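Local coordinates for protein condensin complex subunit 3 (Schizosaccharomyces pombe, PDB 5OQR) that serves as a regulatory subunit of condensin, the complex required to convert interphase chromatin into mitotic-like condensed chromosomes, at residues L180-L190 against V208-I216. Sequence-based numbering, arbitrary orientation.
Sequences LLNIEVSNSTL and VYARVLPKI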
loop_
_atom_site.group_PDB
_atom_site.type_symbol
_atom_site.label_atom_id
_atom_site.label_comp_id
_atom_site.label_asym_id
_atom_site.label_seq_id
_atom_site.Cartn_x
_atom_site.Cartn_y
_atom_site.Cartn_z
ATOM N N LEU A 180 -0.927 21.235 1.669
ATOM C CA LEU A 180 -0.909 20.582 0.368
ATOM C C LEU A 180 -1.654 21.395 -0.681
ATOM O O LEU A 180 -1.346 21.297 -1.874
ATOM C CB LEU A 180 -1.520 19.186 0.501
ATOM C CG LEU A 180 -1.658 18.309 -0.743
ATOM C CD1 LEU A 180 -0.365 18.252 -1.537
ATOM C CD2 LEU A 180 -2.093 16.916 -0.315
ATOM N N LEU A 181 -2.622 22.207 -0.262
ATOM C CA LEU A 181 -3.485 22.923 -1.192
ATOM C C LEU A 181 -3.008 24.335 -1.509
ATOM O O LEU A 181 -3.555 24.958 -2.425
ATOM C CB LEU A 181 -4.909 22.992 -0.633
ATOM C CG LEU A 181 -5.846 21.855 -1.040
ATOM C CD1 LEU A 181 -7.095 21.865 -0.179
ATOM C CD2 LEU A 181 -6.215 21.973 -2.510
ATOM N N ASN A 182 -2.016 24.856 -0.787
ATOM C CA ASN A 182 -1.573 26.230 -0.981
ATOM C C ASN A 182 -0.076 26.376 -1.202
ATOM O O ASN A 182 0.376 27.490 -1.481
ATOM C CB ASN A 182 -1.977 27.094 0.224
ATOM C CG ASN A 182 -3.459 27.017 0.522
ATOM O OD1 ASN A 182 -4.243 27.840 0.050
ATOM N ND2 ASN A 182 -3.853 26.021 1.306
ATOM N N ILE A 183 0.703 25.299 -1.098
ATOM C CA ILE A 183 2.141 25.409 -1.312
ATOM C C ILE A 183 2.438 25.568 -2.800
ATOM O O ILE A 183 1.659 25.164 -3.672
ATOM C CB ILE A 183 2.869 24.190 -0.722
ATOM C CG1 ILE A 183 4.382 24.348 -0.870
ATOM C CG2 ILE A 183 2.402 22.905 -1.400
ATOM C CD1 ILE A 183 5.176 23.492 0.087
ATOM N N GLU A 184 3.587 26.175 -3.094
ATOM C CA GLU A 184 3.992 26.368 -4.477
ATOM C C GLU A 184 4.340 25.028 -5.113
ATOM O O GLU A 184 4.812 24.101 -4.450
ATOM C CB GLU A 184 5.187 27.323 -4.571
ATOM C CG GLU A 184 6.566 26.662 -4.486
ATOM C CD GLU A 184 7.698 27.649 -4.685
ATOM O OE1 GLU A 184 8.291 28.094 -3.676
ATOM O OE2 GLU A 184 7.987 27.987 -5.854
ATOM N N VAL A 185 4.105 24.935 -6.417
ATOM C CA VAL A 185 4.341 23.714 -7.175
ATOM C C VAL A 185 5.609 23.913 -7.995
ATOM O O VAL A 185 5.635 24.716 -8.934
ATOM C CB VAL A 185 3.143 23.370 -8.070
ATOM C CG1 VAL A 185 3.440 22.150 -8.923
ATOM C CG2 VAL A 185 1.905 23.130 -7.221
ATOM N N SER A 186 6.662 23.181 -7.641
ATOM C CA SER A 186 7.917 23.243 -8.375
ATOM C C SER A 186 8.731 21.999 -8.053
ATOM O O SER A 186 8.456 21.289 -7.083
ATOM C CB SER A 186 8.705 24.510 -8.032
ATOM O OG SER A 186 9.933 24.545 -8.736
ATOM N N ASN A 187 9.748 21.752 -8.883
ATOM C CA ASN A 187 10.570 20.557 -8.725
ATOM C C ASN A 187 11.127 20.436 -7.315
ATOM O O ASN A 187 11.395 19.325 -6.845
ATOM C CB ASN A 187 11.718 20.570 -9.735
ATOM C CG ASN A 187 12.817 21.538 -9.351
ATOM O OD1 ASN A 187 12.555 22.601 -8.787
ATOM N ND2 ASN A 187 14.058 21.172 -9.646
ATOM N N SER A 188 11.328 21.563 -6.630
ATOM C CA SER A 188 11.785 21.513 -5.245
ATOM C C SER A 188 10.681 21.005 -4.328
ATOM O O SER A 188 10.919 20.160 -3.458
ATOM C CB SER A 188 12.256 22.899 -4.804
ATOM O OG SER A 188 11.225 23.859 -4.970
ATOM N N THR A 189 9.464 21.513 -4.510
ATOM C CA THR A 189 8.320 21.099 -3.710
ATOM C C THR A 189 7.630 19.857 -4.255
ATOM O O THR A 189 6.853 19.225 -3.529
ATOM C CB THR A 189 7.298 22.239 -3.630
ATOM O OG1 THR A 189 6.792 22.525 -4.940
ATOM C CG2 THR A 189 7.937 23.495 -3.059
ATOM N N LEU A 190 7.900 19.494 -5.508
ATOM C CA LEU A 190 7.184 18.386 -6.139
ATOM C C LEU A 190 7.382 17.069 -5.401
ATOM O O LEU A 190 6.378 16.403 -5.095
ATOM C CB LEU A 190 7.617 18.295 -7.608
ATOM C CG LEU A 190 6.827 17.459 -8.622
ATOM C CD1 LEU A 190 5.568 16.860 -8.047
ATOM C CD2 LEU A 190 6.492 18.318 -9.832
ATOM N N VAL A 208 -4.202 15.162 -4.045
ATOM C CA VAL A 208 -3.029 15.228 -4.911
ATOM C C VAL A 208 -3.439 15.065 -6.367
ATOM O O VAL A 208 -2.957 15.784 -7.250
ATOM C CB VAL A 208 -1.989 14.170 -4.496
ATOM C CG1 VAL A 208 -0.691 14.383 -5.257
ATOM C CG2 VAL A 208 -1.729 14.213 -2.997
ATOM N N TYR A 209 -4.339 14.119 -6.642
ATOM C CA TYR A 209 -4.795 13.894 -8.007
ATOM C C TYR A 209 -5.873 14.884 -8.423
ATOM O O TYR A 209 -5.942 15.260 -9.599
ATOM C CB TYR A 209 -5.335 12.471 -8.156
ATOM C CG TYR A 209 -4.416 11.394 -7.629
ATOM C CD1 TYR A 209 -3.247 11.062 -8.299
ATOM C CD2 TYR A 209 -4.726 10.700 -6.468
ATOM C CE1 TYR A 209 -2.408 10.076 -7.822
ATOM C CE2 TYR A 209 -3.895 9.712 -5.984
ATOM C CZ TYR A 209 -2.737 9.403 -6.664
ATOM O OH TYR A 209 -1.903 8.416 -6.184
ATOM N N ALA A 210 -6.713 15.320 -7.484
ATOM C CA ALA A 210 -7.888 16.108 -7.837
ATOM C C ALA A 210 -7.562 17.586 -8.013
ATOM O O ALA A 210 -8.140 18.247 -8.883
ATOM C CB ALA A 210 -8.968 15.933 -6.771
ATOM N N ARG A 211 -6.653 18.124 -7.207
ATOM C CA ARG A 211 -6.405 19.562 -7.195
ATOM C C ARG A 211 -4.955 19.935 -7.453
ATOM O O ARG A 211 -4.693 20.873 -8.208
ATOM C CB ARG A 211 -6.835 20.159 -5.845
ATOM C CG ARG A 211 -8.211 19.717 -5.362
ATOM C CD ARG A 211 -9.113 20.903 -5.073
ATOM N NE ARG A 211 -9.600 21.531 -6.297
ATOM C CZ ARG A 211 -10.474 22.533 -6.331
ATOM N NH1 ARG A 211 -10.858 23.037 -7.495
ATOM N NH2 ARG A 211 -10.966 23.032 -5.203
ATOM N N VAL A 212 -4.003 19.221 -6.856
ATOM C CA VAL A 212 -2.623 19.692 -6.848
ATOM C C VAL A 212 -1.937 19.412 -8.179
ATOM O O VAL A 212 -1.197 20.255 -8.696
ATOM C CB VAL A 212 -1.853 19.059 -5.675
ATOM C CG1 VAL A 212 -0.498 19.728 -5.515
ATOM C CG2 VAL A 212 -2.654 19.164 -4.384
ATOM N N LEU A 213 -2.149 18.232 -8.748
ATOM C CA LEU A 213 -1.468 17.863 -9.982
ATOM C C LEU A 213 -2.028 18.645 -11.164
ATOM O O LEU A 213 -1.253 19.139 -11.992
ATOM C CB LEU A 213 -1.578 16.356 -10.222
ATOM C CG LEU A 213 -0.541 15.532 -9.454
ATOM C CD1 LEU A 213 -0.941 14.074 -9.381
ATOM C CD2 LEU A 213 0.827 15.667 -10.096
ATOM N N PRO A 214 -3.350 18.771 -11.297
ATOM C CA PRO A 214 -3.889 19.646 -12.349
ATOM C C PRO A 214 -3.216 21.006 -12.420
ATOM O O PRO A 214 -3.096 21.571 -13.514
ATOM C CB PRO A 214 -5.368 19.774 -11.966
ATOM C CG PRO A 214 -5.672 18.579 -11.110
ATOM C CD PRO A 214 -4.391 17.893 -10.737
ATOM N N LYS A 215 -2.775 21.554 -11.284
ATOM C CA LYS A 215 -2.073 22.833 -11.307
ATOM C C LYS A 215 -0.848 22.776 -12.209
ATOM O O LYS A 215 -0.484 23.784 -12.824
ATOM C CB LYS A 215 -1.681 23.243 -9.886
ATOM C CG LYS A 215 -2.751 24.058 -9.173
ATOM C CD LYS A 215 -2.879 23.692 -7.703
ATOM C CE LYS A 215 -1.609 23.993 -6.926
ATOM N NZ LYS A 215 -1.810 23.839 -5.457
ATOM N N ILE A 216 -0.204 21.615 -12.304
ATOM C CA ILE A 216 0.860 21.423 -13.281
ATOM C C ILE A 216 0.223 21.307 -14.658
ATOM O O ILE A 216 -0.586 20.407 -14.909
ATOM C CB ILE A 216 1.699 20.184 -12.945
ATOM C CG1 ILE A 216 2.288 20.305 -11.539
ATOM C CG2 ILE A 216 2.827 20.018 -13.947
ATOM C CD1 ILE A 216 2.560 18.984 -10.884
#
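Val185 meets residues 208-216 with both methyls: CG1 faces Ile216 and CG2 faces Lys215. The valine points its CB across the contact, and with CG1 anti to the backbone N (chi1 176°) the two branches part to either neighbour. CG1 lies 3.4 Å from CG1 of Ile216. Ile216 CD1 is 3.8 Å from Val185 CG1 and 4.1 Å from Leu190 CD2, so the isoleucine tip touches both.

Followed outward, Lys215 CB only skirts Val185 CG2 at 4.5 Å, and CG and CD have no closer neighbour in residues 180-190. Bends at chi2 and chi3 bring CE to 3.6 Å from Val185 CG2, the first close contact. Beyond it, NZ reaches the C-terminal end of helix 173-182 and stands 3.7 Å from Leu181 O, with Ile183 O a little farther away; these spacings suggest electrostatic attraction to carbonyl oxygens rather than direct hydrogen bonds. Trimming Val185 to an alanine removes both methyls, which would probably open a gap beside Ile216 CG1 and leave the end of Lys215 freer to turn.

Deeper in, Leu180 crosses the valines of helix 202-212 at about a right angle and splits its methyls between them: CD1 is 3.8 Å from Val212 CG2, while CD2 takes Val208 CG2. Both Leu180 and Val212 also touch Ile193 of helix 190-195, and Leu180 packs on Leu167 of helix 158-169 as well. At the more open margin, Leu181 CD2 rests 3.8 Å from Arg211 CB, against the aliphatic part of the arginine.

In this helical solenoid, Leu180 and Leu181 of the fourth HEAT repeat thus pack on helix 202-212, while Val185 and Leu190 pack on Lys215 and Ile216; the contact, burying 453 Å² with no hydrogen bond between the segments, is held mainly by burial of apolar groups, the lysine ammonium probably adding a modest attraction to the helix end.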